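Local atomic coordinates of putative acetyltransferase Ta0821 (Thermoplasma acidophilum DSM 1728, PDB entry 3C26), a protein that probably transfers acyl groups to an acceptor molecule, as a member of the GNAT acetyltransferase family. Residues P147-Q152 against A246-L251; T42-D47 against G214-V219; E54-V57 against S61-V64; I16-T21 against G69-T74. One frame throughout, in Å; residues are numbered along the deposited sequence.

Contact 1: residues P147-Q152 against A246-L251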
loop_
_atom_site.group_PDB
_atom_site.type_symbol
_atom_site.label_atom_id
_atom_site.label_comp_id
_atom_site.label_asym_id
_atom_site.label_seq_id
_atom_site.Cartn_x
_atom_site.Cartn_y
_atom_site.Cartn_z
ATOM N N PRO A 147 -1.486 12.379 0.930
ATOM C CA PRO A 147 -0.789 11.198 1.400
ATOM C C PRO A 147 -1.248 10.817 2.801
ATOM O O PRO A 147 -1.561 11.678 3.605
ATOM C CB PRO A 147 0.675 11.637 1.413
ATOM C CG PRO A 147 0.780 12.658 0.478
ATOM C CD PRO A 147 -0.548 13.377 0.398
ATOM N N ILE A 148 -1.307 9.513 3.054
ATOM C CA ILE A 148 -1.867 8.946 4.299
ATOM C C ILE A 148 -0.807 8.350 5.221
ATOM O O ILE A 148 -0.027 7.537 4.801
ATOM C CB ILE A 148 -2.830 7.820 3.960
ATOM C CG1 ILE A 148 -4.027 8.320 3.114
ATOM C CG2 ILE A 148 -3.342 7.163 5.254
ATOM C CD1 ILE A 148 -4.924 7.184 2.522
ATOM N N TYR A 149 -0.809 8.763 6.477
ATOM C CA TYR A 149 0.157 8.324 7.505
ATOM C C TYR A 149 -0.594 7.769 8.659
ATOM O O TYR A 149 -1.353 8.482 9.299
ATOM C CB TYR A 149 1.005 9.507 8.005
ATOM C CG TYR A 149 1.653 10.251 6.883
ATOM C CD1 TYR A 149 0.935 11.180 6.139
ATOM C CD2 TYR A 149 2.971 9.964 6.498
ATOM C CE1 TYR A 149 1.519 11.847 5.053
ATOM C CE2 TYR A 149 3.539 10.598 5.437
ATOM C CZ TYR A 149 2.812 11.567 4.725
ATOM O OH TYR A 149 3.398 12.198 3.642
ATOM N N THR A 150 -0.400 6.481 8.916
ATOM C CA THR A 150 -1.111 5.795 9.975
ATOM C C THR A 150 -0.175 5.458 11.105
ATOM O O THR A 150 0.922 4.954 10.907
ATOM C CB THR A 150 -1.850 4.493 9.508
ATOM O OG1 THR A 150 -2.751 4.757 8.424
ATOM C CG2 THR A 150 -2.682 3.909 10.649
ATOM N N PHE A 151 -0.651 5.743 12.307
ATOM C CA PHE A 151 0.115 5.569 13.533
ATOM C C PHE A 151 -0.613 4.728 14.529
ATOM O O PHE A 151 -1.848 4.647 14.562
ATOM C CB PHE A 151 0.466 6.928 14.156
ATOM C CG PHE A 151 1.444 7.717 13.339
ATOM C CD1 PHE A 151 2.793 7.554 13.520
ATOM C CD2 PHE A 151 1.006 8.565 12.334
ATOM C CE1 PHE A 151 3.704 8.237 12.721
ATOM C CE2 PHE A 151 1.920 9.259 11.511
ATOM C CZ PHE A 151 3.250 9.101 11.714
ATOM N N GLN A 152 0.173 4.059 15.342
ATOM C CA GLN A 152 -0.414 3.268 16.396
ATOM C C GLN A 152 -0.163 4.045 17.617
ATOM O O GLN A 152 0.943 4.054 18.159
ATOM C CB GLN A 152 0.049 1.816 16.481
ATOM C CG GLN A 152 1.460 1.513 16.133
ATOM C CD GLN A 152 1.651 0.019 15.888
ATOM O OE1 GLN A 152 0.695 -0.701 15.645
ATOM N NE2 GLN A 152 2.878 -0.432 15.919
ATOM N N ALA A 246 1.556 18.993 -0.762
ATOM C CA ALA A 246 2.599 20.012 -0.755
ATOM C C ALA A 246 3.300 20.036 0.564
ATOM O O ALA A 246 4.483 20.394 0.624
ATOM C CB ALA A 246 2.066 21.395 -1.096
ATOM N N LEU A 247 2.592 19.628 1.614
ATOM C CA LEU A 247 3.172 19.577 2.961
ATOM C C LEU A 247 3.886 18.254 3.229
ATOM O O LEU A 247 4.829 18.163 4.029
ATOM C CB LEU A 247 2.084 19.685 4.018
ATOM C CG LEU A 247 1.169 20.889 4.086
ATOM C CD1 LEU A 247 0.443 20.777 5.368
ATOM C CD2 LEU A 247 1.958 22.141 4.077
ATOM N N ALA A 248 3.357 17.214 2.596
ATOM C CA ALA A 248 3.792 15.814 2.813
ATOM C C ALA A 248 5.211 15.650 2.296
ATOM O O ALA A 248 6.011 14.803 2.708
ATOM C CB ALA A 248 2.834 14.858 2.092
ATOM N N ASN A 249 5.521 16.554 1.407
ATOM C CA ASN A 249 6.782 16.533 0.704
ATOM C C ASN A 249 7.910 16.839 1.668
ATOM O O ASN A 249 9.053 16.481 1.444
ATOM C CB ASN A 249 6.737 17.506 -0.496
ATOM C CG ASN A 249 5.815 17.012 -1.625
ATOM O OD1 ASN A 249 5.506 15.825 -1.723
ATOM N ND2 ASN A 249 5.389 17.921 -2.478
ATOM N N GLY A 250 7.576 17.465 2.781
ATOM C CA GLY A 250 8.580 17.853 3.788
ATOM C C GLY A 250 8.604 16.927 5.011
ATOM O O GLY A 250 9.274 17.181 5.999
ATOM N N LEU A 251 7.894 15.821 4.925
ATOM C CA LEU A 251 7.854 14.845 6.026
ATOM C C LEU A 251 8.894 13.726 5.798
ATOM O O LEU A 251 9.173 13.380 4.666
ATOM C CB LEU A 251 6.452 14.225 6.155
ATOM C CG LEU A 251 5.333 15.111 6.695
ATOM C CD1 LEU A 251 3.962 14.394 6.598
ATOM C CD2 LEU A 251 5.587 15.567 8.114
HETATM O O HOH W 1 5.974 12.226 3.015
#
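The carbonyl oxygen of A248 is gripped by two donors, a water that gives it a hydrogen bond 2.6 Å long and the backbone N of L251, 3.1 Å from A248 O across a type I turn. The same water lies in the plane of the Y149 ring, off its edge, and is 2.7 Å from Y149 OH, which ties the strand side chain to the A248 carbonyl. CG of Y149 stands beside the backbone N and anti to the carbonyl carbon (chi1 -53°), a torsion that sends the phenol toward the turn. Over one face of its ring lies L251 CD1, 4.0 Å from the centroid and offset toward the rim: a CH-pi contact. A248 CB meets the hydroxyl end near the ring plane and also presses on P147 CG at 3.4 Å, tight for two carbons. A phenylalanine in place of Y149 would probably keep the CH-pi contact but leave the bridging water without its link to the strand. P147 and Y149 pair through their backbones with strand 237-243, while L251 also packs on helix 225-232, and so the turn from A248 to L251 is lodged between that helix and strand 141-153.

Contact 2: residues T42-D47 against G214-V219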
loop_
_atom_site.group_PDB
_atom_site.type_symbol
_atom_site.label_atom_id
_atom_site.label_comp_id
_atom_site.label_asym_id
_atom_site.label_seq_id
_atom_site.Cartn_x
_atom_site.Cartn_y
_atom_site.Cartn_z
ATOM N N THR A 42 -5.861 -0.052 4.889
ATOM C CA THR A 42 -4.736 0.886 5.025
ATOM C C THR A 42 -5.211 2.360 5.084
ATOM O O THR A 42 -4.402 3.292 5.137
ATOM C CB THR A 42 -3.640 0.689 3.936
ATOM O OG1 THR A 42 -4.121 1.099 2.668
ATOM C CG2 THR A 42 -3.144 -0.754 3.885
ATOM N N GLY A 43 -6.536 2.523 5.053
ATOM C CA GLY A 43 -7.214 3.798 5.157
ATOM C C GLY A 43 -8.462 3.708 5.980
ATOM O O GLY A 43 -8.832 2.615 6.450
ATOM N N THR A 44 -9.162 4.835 6.132
ATOM C CA THR A 44 -10.296 4.879 7.048
ATOM C C THR A 44 -11.573 5.415 6.453
ATOM O O THR A 44 -12.570 5.598 7.138
ATOM C CB THR A 44 -9.941 5.671 8.321
ATOM O OG1 THR A 44 -9.743 7.043 7.995
ATOM C CG2 THR A 44 -8.697 5.112 8.993
HETATM N N MSE A 45 -11.564 5.613 5.143
HETATM C CA MSE A 45 -12.759 6.085 4.475
HETATM C C MSE A 45 -13.928 5.108 4.622
HETATM O O MSE A 45 -15.069 5.511 4.756
HETATM C CB MSE A 45 -12.515 6.326 2.994
HETATM C CG MSE A 45 -13.619 7.100 2.352
HETATM SE SE MSE A 45 -13.141 7.960 0.650
HETATM C CE MSE A 45 -12.763 6.394 -0.438
ATOM N N ASP A 46 -13.626 3.823 4.613
ATOM C CA ASP A 46 -14.671 2.788 4.708
ATOM C C ASP A 46 -15.341 2.810 6.052
ATOM O O ASP A 46 -16.552 2.624 6.149
ATOM C CB ASP A 46 -14.149 1.352 4.412
ATOM C CG ASP A 46 -14.087 1.039 2.909
ATOM O OD1 ASP A 46 -15.100 0.572 2.360
ATOM O OD2 ASP A 46 -13.062 1.319 2.252
ATOM N N ASP A 47 -14.549 3.050 7.083
ATOM C CA ASP A 47 -15.056 3.077 8.440
ATOM C C ASP A 47 -15.890 4.328 8.652
ATOM O O ASP A 47 -16.830 4.334 9.450
ATOM C CB ASP A 47 -13.919 3.105 9.470
ATOM C CG ASP A 47 -13.017 1.866 9.401
ATOM O OD1 ASP A 47 -13.489 0.728 9.540
ATOM O OD2 ASP A 47 -11.835 2.060 9.175
ATOM N N GLY A 214 -10.400 5.426 17.341
ATOM C CA GLY A 214 -9.338 6.266 16.766
ATOM C C GLY A 214 -9.721 7.678 16.428
ATOM O O GLY A 214 -10.745 8.180 16.872
ATOM N N ILE A 215 -8.856 8.307 15.620
ATOM C CA ILE A 215 -9.005 9.703 15.223
ATOM C C ILE A 215 -8.376 9.907 13.881
ATOM O O ILE A 215 -7.301 9.380 13.590
ATOM C CB ILE A 215 -8.311 10.705 16.213
ATOM C CG1 ILE A 215 -8.708 10.437 17.663
ATOM C CG2 ILE A 215 -8.620 12.169 15.855
ATOM C CD1 ILE A 215 -7.796 11.119 18.692
ATOM N N ASP A 216 -9.120 10.594 13.021
ATOM C CA ASP A 216 -8.620 11.002 11.732
ATOM C C ASP A 216 -8.364 12.512 11.775
ATOM O O ASP A 216 -9.172 13.260 12.324
ATOM C CB ASP A 216 -9.666 10.732 10.610
ATOM C CG ASP A 216 -9.980 9.241 10.383
ATOM O OD1 ASP A 216 -9.093 8.378 10.473
ATOM O OD2 ASP A 216 -11.143 8.928 10.075
ATOM N N LEU A 217 -7.225 12.923 11.213
ATOM C CA LEU A 217 -6.833 14.310 11.081
ATOM C C LEU A 217 -6.471 14.616 9.659
ATOM O O LEU A 217 -5.652 13.938 9.060
ATOM C CB LEU A 217 -5.654 14.682 12.037
ATOM C CG LEU A 217 -5.938 14.307 13.518
ATOM C CD1 LEU A 217 -5.387 12.929 13.887
ATOM C CD2 LEU A 217 -5.367 15.377 14.467
ATOM N N PHE A 218 -7.117 15.628 9.111
ATOM C CA PHE A 218 -6.833 16.114 7.779
ATOM C C PHE A 218 -6.030 17.408 7.852
ATOM O O PHE A 218 -6.531 18.477 8.214
ATOM C CB PHE A 218 -8.112 16.371 7.012
ATOM C CG PHE A 218 -8.790 15.160 6.569
ATOM C CD1 PHE A 218 -9.458 14.346 7.470
ATOM C CD2 PHE A 218 -8.721 14.773 5.236
ATOM C CE1 PHE A 218 -10.090 13.204 7.040
ATOM C CE2 PHE A 218 -9.381 13.616 4.788
ATOM C CZ PHE A 218 -10.036 12.833 5.685
ATOM N N VAL A 219 -4.773 17.315 7.474
ATOM C CA VAL A 219 -3.874 18.460 7.573
ATOM C C VAL A 219 -3.902 19.197 6.268
ATOM O O VAL A 219 -3.246 18.826 5.301
ATOM C CB VAL A 219 -2.474 18.041 7.938
ATOM C CG1 VAL A 219 -1.556 19.286 8.196
ATOM C CG2 VAL A 219 -2.552 17.172 9.167
HETATM O O HOH W 2 -12.898 6.890 9.736
#
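This is a small, buried polar contact, in which the loop leading into helix 45-58 meets strand 214-221 through one side chain from each, T44 and D216. The CA atoms of these two residues are 7.9 Å apart, the nearest CA pair of the two segments, and a hydroxyl and a carboxylate meet in the gap. T44 OG1 lies 2.9 Å from D216 OD1 and 3.1 Å from D216 OD2, and so faces both oxygens of the acid. Its single proton is not committed to D216, because the hydroxyl also hydrogen-bonds Y242 OH. OG1 sits between the backbone N and the carbonyl carbon of T44 (chi1 67°), with the methyl CG2 beside the N; the methyl lies 3.6 Å from D216 OD1. A water makes the second link, donating to D216 OD2 at 2.7 Å and to T44 O at 2.9 Å. The carboxylate is thus met by a hydroxyl and by a water, which would probably help a buried negative charge to persist. T44 holds the N-cap position of helix 45-58 without a capping bond from its side chain, which is turned to the strand instead; T44 O receives a weak bond from D47 N. The T44 side chain also touches R238 and T240 on strand 237-243, next to strand 214-221. Helix 45-58 precedes strand 62-67, a placement consistent with the second helix of the GNAT fold, and the contact ties its N-terminal end to strand 214-221, which runs parallel to strand 237-243.

Contact 3: residues E54-V57 against S61-V64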
loop_
_atom_site.group_PDB
_atom_site.type_symbol
_atom_site.label_atom_id
_atom_site.label_comp_id
_atom_site.label_asym_id
_atom_site.label_seq_id
_atom_site.Cartn_x
_atom_site.Cartn_y
_atom_site.Cartn_z
ATOM N N GLU A 54 -26.172 5.443 7.327
ATOM C CA GLU A 54 -27.573 5.321 7.777
ATOM C C GLU A 54 -28.193 6.706 7.919
ATOM O O GLU A 54 -29.333 6.955 7.432
ATOM C CB GLU A 54 -27.716 4.492 9.061
ATOM C CG GLU A 54 -29.190 4.309 9.404
ATOM C CD GLU A 54 -29.431 3.361 10.554
ATOM O OE1 GLU A 54 -28.466 2.911 11.189
ATOM O OE2 GLU A 54 -30.609 3.052 10.810
ATOM N N ARG A 55 -27.398 7.622 8.490
ATOM C CA ARG A 55 -27.790 9.038 8.667
ATOM C C ARG A 55 -28.079 9.694 7.324
ATOM O O ARG A 55 -29.095 10.366 7.118
ATOM C CB ARG A 55 -26.736 9.846 9.447
ATOM C CG ARG A 55 -26.929 9.754 10.959
ATOM C CD ARG A 55 -25.833 10.397 11.810
ATOM N NE ARG A 55 -24.619 9.571 11.959
ATOM C CZ ARG A 55 -23.499 10.014 12.520
ATOM N NH1 ARG A 55 -23.430 11.267 12.959
ATOM N NH2 ARG A 55 -22.434 9.228 12.621
ATOM N N TRP A 56 -27.179 9.451 6.389
ATOM C CA TRP A 56 -27.325 9.976 5.047
ATOM C C TRP A 56 -28.600 9.540 4.392
ATOM O O TRP A 56 -29.259 10.340 3.773
ATOM C CB TRP A 56 -26.173 9.508 4.142
ATOM C CG TRP A 56 -24.836 10.191 4.414
ATOM C CD1 TRP A 56 -24.639 11.359 5.092
ATOM C CD2 TRP A 56 -23.558 9.810 3.906
ATOM N NE1 TRP A 56 -23.323 11.710 5.056
ATOM C CE2 TRP A 56 -22.631 10.766 4.344
ATOM C CE3 TRP A 56 -23.103 8.742 3.120
ATOM C CZ2 TRP A 56 -21.274 10.695 4.020
ATOM C CZ3 TRP A 56 -21.742 8.676 2.815
ATOM C CH2 TRP A 56 -20.863 9.646 3.238
ATOM N N VAL A 57 -28.862 8.231 4.462
ATOM C CA VAL A 57 -30.070 7.622 3.864
ATOM C C VAL A 57 -31.303 8.285 4.437
ATOM O O VAL A 57 -32.235 8.646 3.729
ATOM C CB VAL A 57 -30.157 6.051 4.053
ATOM C CG1 VAL A 57 -31.483 5.522 3.525
ATOM C CG2 VAL A 57 -28.956 5.349 3.373
ATOM N N SER A 61 -29.970 11.944 1.199
ATOM C CA SER A 61 -28.817 12.310 0.377
ATOM C C SER A 61 -28.254 11.106 -0.324
ATOM O O SER A 61 -27.266 11.198 -1.070
ATOM C CB SER A 61 -27.735 13.016 1.211
ATOM O OG SER A 61 -27.298 12.193 2.254
ATOM N N VAL A 62 -28.899 9.970 -0.096
ATOM C CA VAL A 62 -28.454 8.718 -0.727
ATOM C C VAL A 62 -29.400 8.312 -1.871
ATOM O O VAL A 62 -30.602 8.314 -1.767
ATOM C CB VAL A 62 -28.231 7.571 0.269
ATOM C CG1 VAL A 62 -27.749 6.343 -0.457
ATOM C CG2 VAL A 62 -27.235 7.971 1.326
ATOM N N TYR A 63 -28.794 8.058 -3.010
ATOM C CA TYR A 63 -29.512 7.600 -4.200
ATOM C C TYR A 63 -29.060 6.192 -4.510
ATOM O O TYR A 63 -27.934 5.774 -4.176
ATOM C CB TYR A 63 -29.289 8.553 -5.381
ATOM C CG TYR A 63 -30.121 9.804 -5.226
ATOM C CD1 TYR A 63 -29.761 10.794 -4.324
ATOM C CD2 TYR A 63 -31.276 9.972 -5.937
ATOM C CE1 TYR A 63 -30.561 11.908 -4.138
ATOM C CE2 TYR A 63 -32.068 11.074 -5.753
ATOM C CZ TYR A 63 -31.709 12.033 -4.868
ATOM O OH TYR A 63 -32.533 13.128 -4.721
ATOM N N VAL A 64 -29.963 5.460 -5.136
ATOM C CA VAL A 64 -29.736 4.058 -5.447
ATOM C C VAL A 64 -30.128 3.681 -6.847
ATOM O O VAL A 64 -30.912 4.364 -7.516
ATOM C CB VAL A 64 -30.477 3.101 -4.453
ATOM C CG1 VAL A 64 -29.961 3.332 -3.001
ATOM C CG2 VAL A 64 -32.015 3.247 -4.546
HETATM O O HOH W 3 -31.430 9.040 1.186
#
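A tight helix-to-strand turn brings the end of helix 45-58 against the start of strand 62-67, with W56 and V57 meeting S61 and V62. W56 O accepts a nearly straight bond from S61 N (3.1 Å, N-H...O angle 171°), the donor tilted 27° from the carbonyl plane. S61 OG is also 3.1 Å from W56 O, although its proton has another acceptor within reach; its torsion, chi1 59°, puts it between the backbone N and the carbonyl carbon, folded back toward the helix. The element is consistent with the passage from the second helix to the second strand of the GNAT fold, where the helix packs on the sheet that the chain then enters. V62 begins that packing. Its CG2 branch reaches W56 CB at 3.4 Å and V57 CG2 at 3.7 Å. A water 3.0 Å from V62 N accepts that amide's proton and lies 2.7 Å from V57 O, near enough to link the last helical turn with the first strand residue. V57 also packs on I16 and I19 of helix 16-19, and the W56 indole stacks on H76 of strand 70-79.

Contact 4: residues I16-T21 against G69-T74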
loop_
_atom_site.group_PDB
_atom_site.type_symbol
_atom_site.label_atom_id
_atom_site.label_comp_id
_atom_site.label_asym_id
_atom_site.label_seq_id
_atom_site.Cartn_x
_atom_site.Cartn_y
_atom_site.Cartn_z
ATOM N N ILE A 16 -32.485 0.514 4.081
ATOM C CA ILE A 16 -31.307 0.495 4.973
ATOM C C ILE A 16 -30.748 -0.901 5.249
ATOM O O ILE A 16 -29.544 -1.096 5.267
ATOM C CB ILE A 16 -31.524 1.253 6.291
ATOM C CG1 ILE A 16 -31.756 2.738 5.981
ATOM C CG2 ILE A 16 -30.279 1.204 7.174
ATOM C CD1 ILE A 16 -32.008 3.640 7.268
ATOM N N ASP A 17 -31.623 -1.866 5.459
ATOM C CA ASP A 17 -31.137 -3.207 5.778
ATOM C C ASP A 17 -30.331 -3.793 4.620
ATOM O O ASP A 17 -29.343 -4.493 4.807
ATOM C CB ASP A 17 -32.271 -4.151 6.158
ATOM C CG ASP A 17 -32.604 -4.118 7.632
ATOM O OD1 ASP A 17 -31.894 -3.461 8.427
ATOM O OD2 ASP A 17 -33.587 -4.805 7.996
ATOM N N GLU A 18 -30.739 -3.441 3.407
ATOM C CA GLU A 18 -30.071 -3.939 2.207
ATOM C C GLU A 18 -28.790 -3.177 2.023
ATOM O O GLU A 18 -27.749 -3.748 1.830
ATOM C CB GLU A 18 -30.971 -3.842 0.979
ATOM C CG GLU A 18 -32.028 -4.934 0.998
ATOM C CD GLU A 18 -33.240 -4.629 0.180
ATOM O OE1 GLU A 18 -34.109 -3.840 0.631
ATOM O OE2 GLU A 18 -33.366 -5.223 -0.904
ATOM N N ILE A 19 -28.899 -1.869 2.183
ATOM C CA ILE A 19 -27.788 -0.963 2.010
ATOM C C ILE A 19 -26.615 -1.319 2.931
ATOM O O ILE A 19 -25.450 -1.219 2.549
ATOM C CB ILE A 19 -28.189 0.526 2.219
ATOM C CG1 ILE A 19 -29.070 0.997 1.032
ATOM C CG2 ILE A 19 -26.922 1.371 2.345
ATOM C CD1 ILE A 19 -29.753 2.432 1.175
ATOM N N LYS A 20 -26.957 -1.753 4.134
ATOM C CA LYS A 20 -25.945 -2.092 5.148
ATOM C C LYS A 20 -25.076 -3.247 4.744
ATOM O O LYS A 20 -23.998 -3.395 5.288
ATOM C CB LYS A 20 -26.560 -2.457 6.508
ATOM C CG LYS A 20 -26.934 -1.320 7.437
ATOM C CD LYS A 20 -28.072 -1.869 8.299
ATOM C CE LYS A 20 -28.490 -1.035 9.453
ATOM N NZ LYS A 20 -29.716 -1.734 10.138
ATOM N N THR A 21 -25.544 -4.056 3.799
ATOM C CA THR A 21 -24.768 -5.209 3.267
ATOM C C THR A 21 -23.895 -4.886 2.038
ATOM O O THR A 21 -23.106 -5.706 1.549
ATOM C CB THR A 21 -25.679 -6.350 2.876
ATOM O OG1 THR A 21 -26.460 -5.955 1.737
ATOM C CG2 THR A 21 -26.576 -6.772 4.094
ATOM N N GLY A 69 -37.315 -2.849 -7.717
ATOM C CA GLY A 69 -37.576 -2.132 -6.467
ATOM C C GLY A 69 -36.531 -2.372 -5.412
ATOM O O GLY A 69 -36.548 -1.734 -4.361
ATOM N N ARG A 70 -35.635 -3.318 -5.685
ATOM C CA ARG A 70 -34.582 -3.674 -4.713
ATOM C C ARG A 70 -33.332 -2.857 -4.928
ATOM O O ARG A 70 -32.843 -2.801 -6.028
ATOM C CB ARG A 70 -34.198 -5.166 -4.774
ATOM C CG ARG A 70 -35.213 -6.155 -4.182
ATOM C CD ARG A 70 -34.773 -7.615 -4.448
ATOM N NE ARG A 70 -34.908 -7.981 -5.862
ATOM C CZ ARG A 70 -33.916 -7.984 -6.741
ATOM N NH1 ARG A 70 -32.670 -7.658 -6.375
ATOM N NH2 ARG A 70 -34.182 -8.307 -7.997
ATOM N N PRO A 71 -32.820 -2.211 -3.877
ATOM C CA PRO A 71 -31.586 -1.449 -4.089
ATOM C C PRO A 71 -30.370 -2.344 -4.337
ATOM O O PRO A 71 -30.205 -3.345 -3.638
ATOM C CB PRO A 71 -31.429 -0.666 -2.797
ATOM C CG PRO A 71 -32.173 -1.440 -1.773
ATOM C CD PRO A 71 -33.320 -2.091 -2.497
ATOM N N VAL A 72 -29.548 -1.996 -5.347
ATOM C CA VAL A 72 -28.341 -2.800 -5.644
ATOM C C VAL A 72 -27.007 -1.996 -5.558
ATOM O O VAL A 72 -25.906 -2.555 -5.505
ATOM C CB VAL A 72 -28.467 -3.590 -7.016
ATOM C CG1 VAL A 72 -29.702 -4.550 -7.007
ATOM C CG2 VAL A 72 -28.496 -2.629 -8.216
ATOM N N ALA A 73 -27.139 -0.680 -5.507
ATOM C CA ALA A 73 -25.976 0.240 -5.432
ATOM C C ALA A 73 -26.388 1.553 -4.785
ATOM O O ALA A 73 -27.576 1.984 -4.846
ATOM C CB ALA A 73 -25.398 0.522 -6.807
ATOM N N THR A 74 -25.411 2.187 -4.151
ATOM C CA THR A 74 -25.639 3.505 -3.556
ATOM C C THR A 74 -24.647 4.506 -4.068
ATOM O O THR A 74 -23.533 4.167 -4.503
ATOM C CB THR A 74 -25.483 3.476 -1.995
ATOM O OG1 THR A 74 -24.131 3.090 -1.633
ATOM C CG2 THR A 74 -26.474 2.519 -1.345
HETATM O O HOH W 4 -30.561 -5.634 -2.614
#
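The backbones of helix 16-19 and strand 70-79 come nearest at E18 and P71, whose CA atoms are 6.9 Å apart. The strand is the second arm of a beta hairpin with strand 62-67, and it carries a beta bulge: V72 and A73 both bond to L65 of the partner arm. Both bulge side chains point away from the helix, whereas P71 before them and T74 after them point toward it. The E18 chain lies square across the P71 ring, with its carboxylate against the proline carbons, OE2 being 3.5 Å from P71 CD and E18 CB 3.8 Å from P71 CG. These are contacts of the ring's carbons with an acid, not hydrogen bonds. A water that donates to P71 O makes only a weak bond to E18 OE2. R70 runs across E18 with its methylenes nearer than its charge: E18 OE2 is 5.9 Å from R70 NE, too far for a salt bridge, though opposite charges so placed may attract. Replacing E18 by an alanine would probably strip the carboxylate from P71 CD and leave the water on P71 O without its weak second partner. The next residue, I19, packs on the methyl of T74, with CG1 3.8 Å from T74 CG2; the T74 hydroxyl turns instead to a hydrogen bond with G89 O. E18 O takes two donors from one residue, T21 N at 3.0 Å and, in the carbonyl plane, T21 OG1 at 2.6 Å.

From the N terminus, the chain first opens contact 4 at helix 16-19, then contact 2 at residues 42-47 and contact 3 at 54-57. Contact 3 closes at once, after three residues; contact 4 closes next, at 69-74, and encloses it. The two touch, E54 packing against I16, and together they fix helices 16-19 and 45-58 to the hairpin of strands 62-67 and 70-79. Contact 2 stays open, crosses contact 4 and spans contact 3 before closing on strand 214-221. Contact 1 opens within that span at 147-152 and closes beyond it at 246-251, so contacts 1 and 2 cross; the first ties strand 141-153 to 246-251, the second strand 214-221 to the start of helix 45-58.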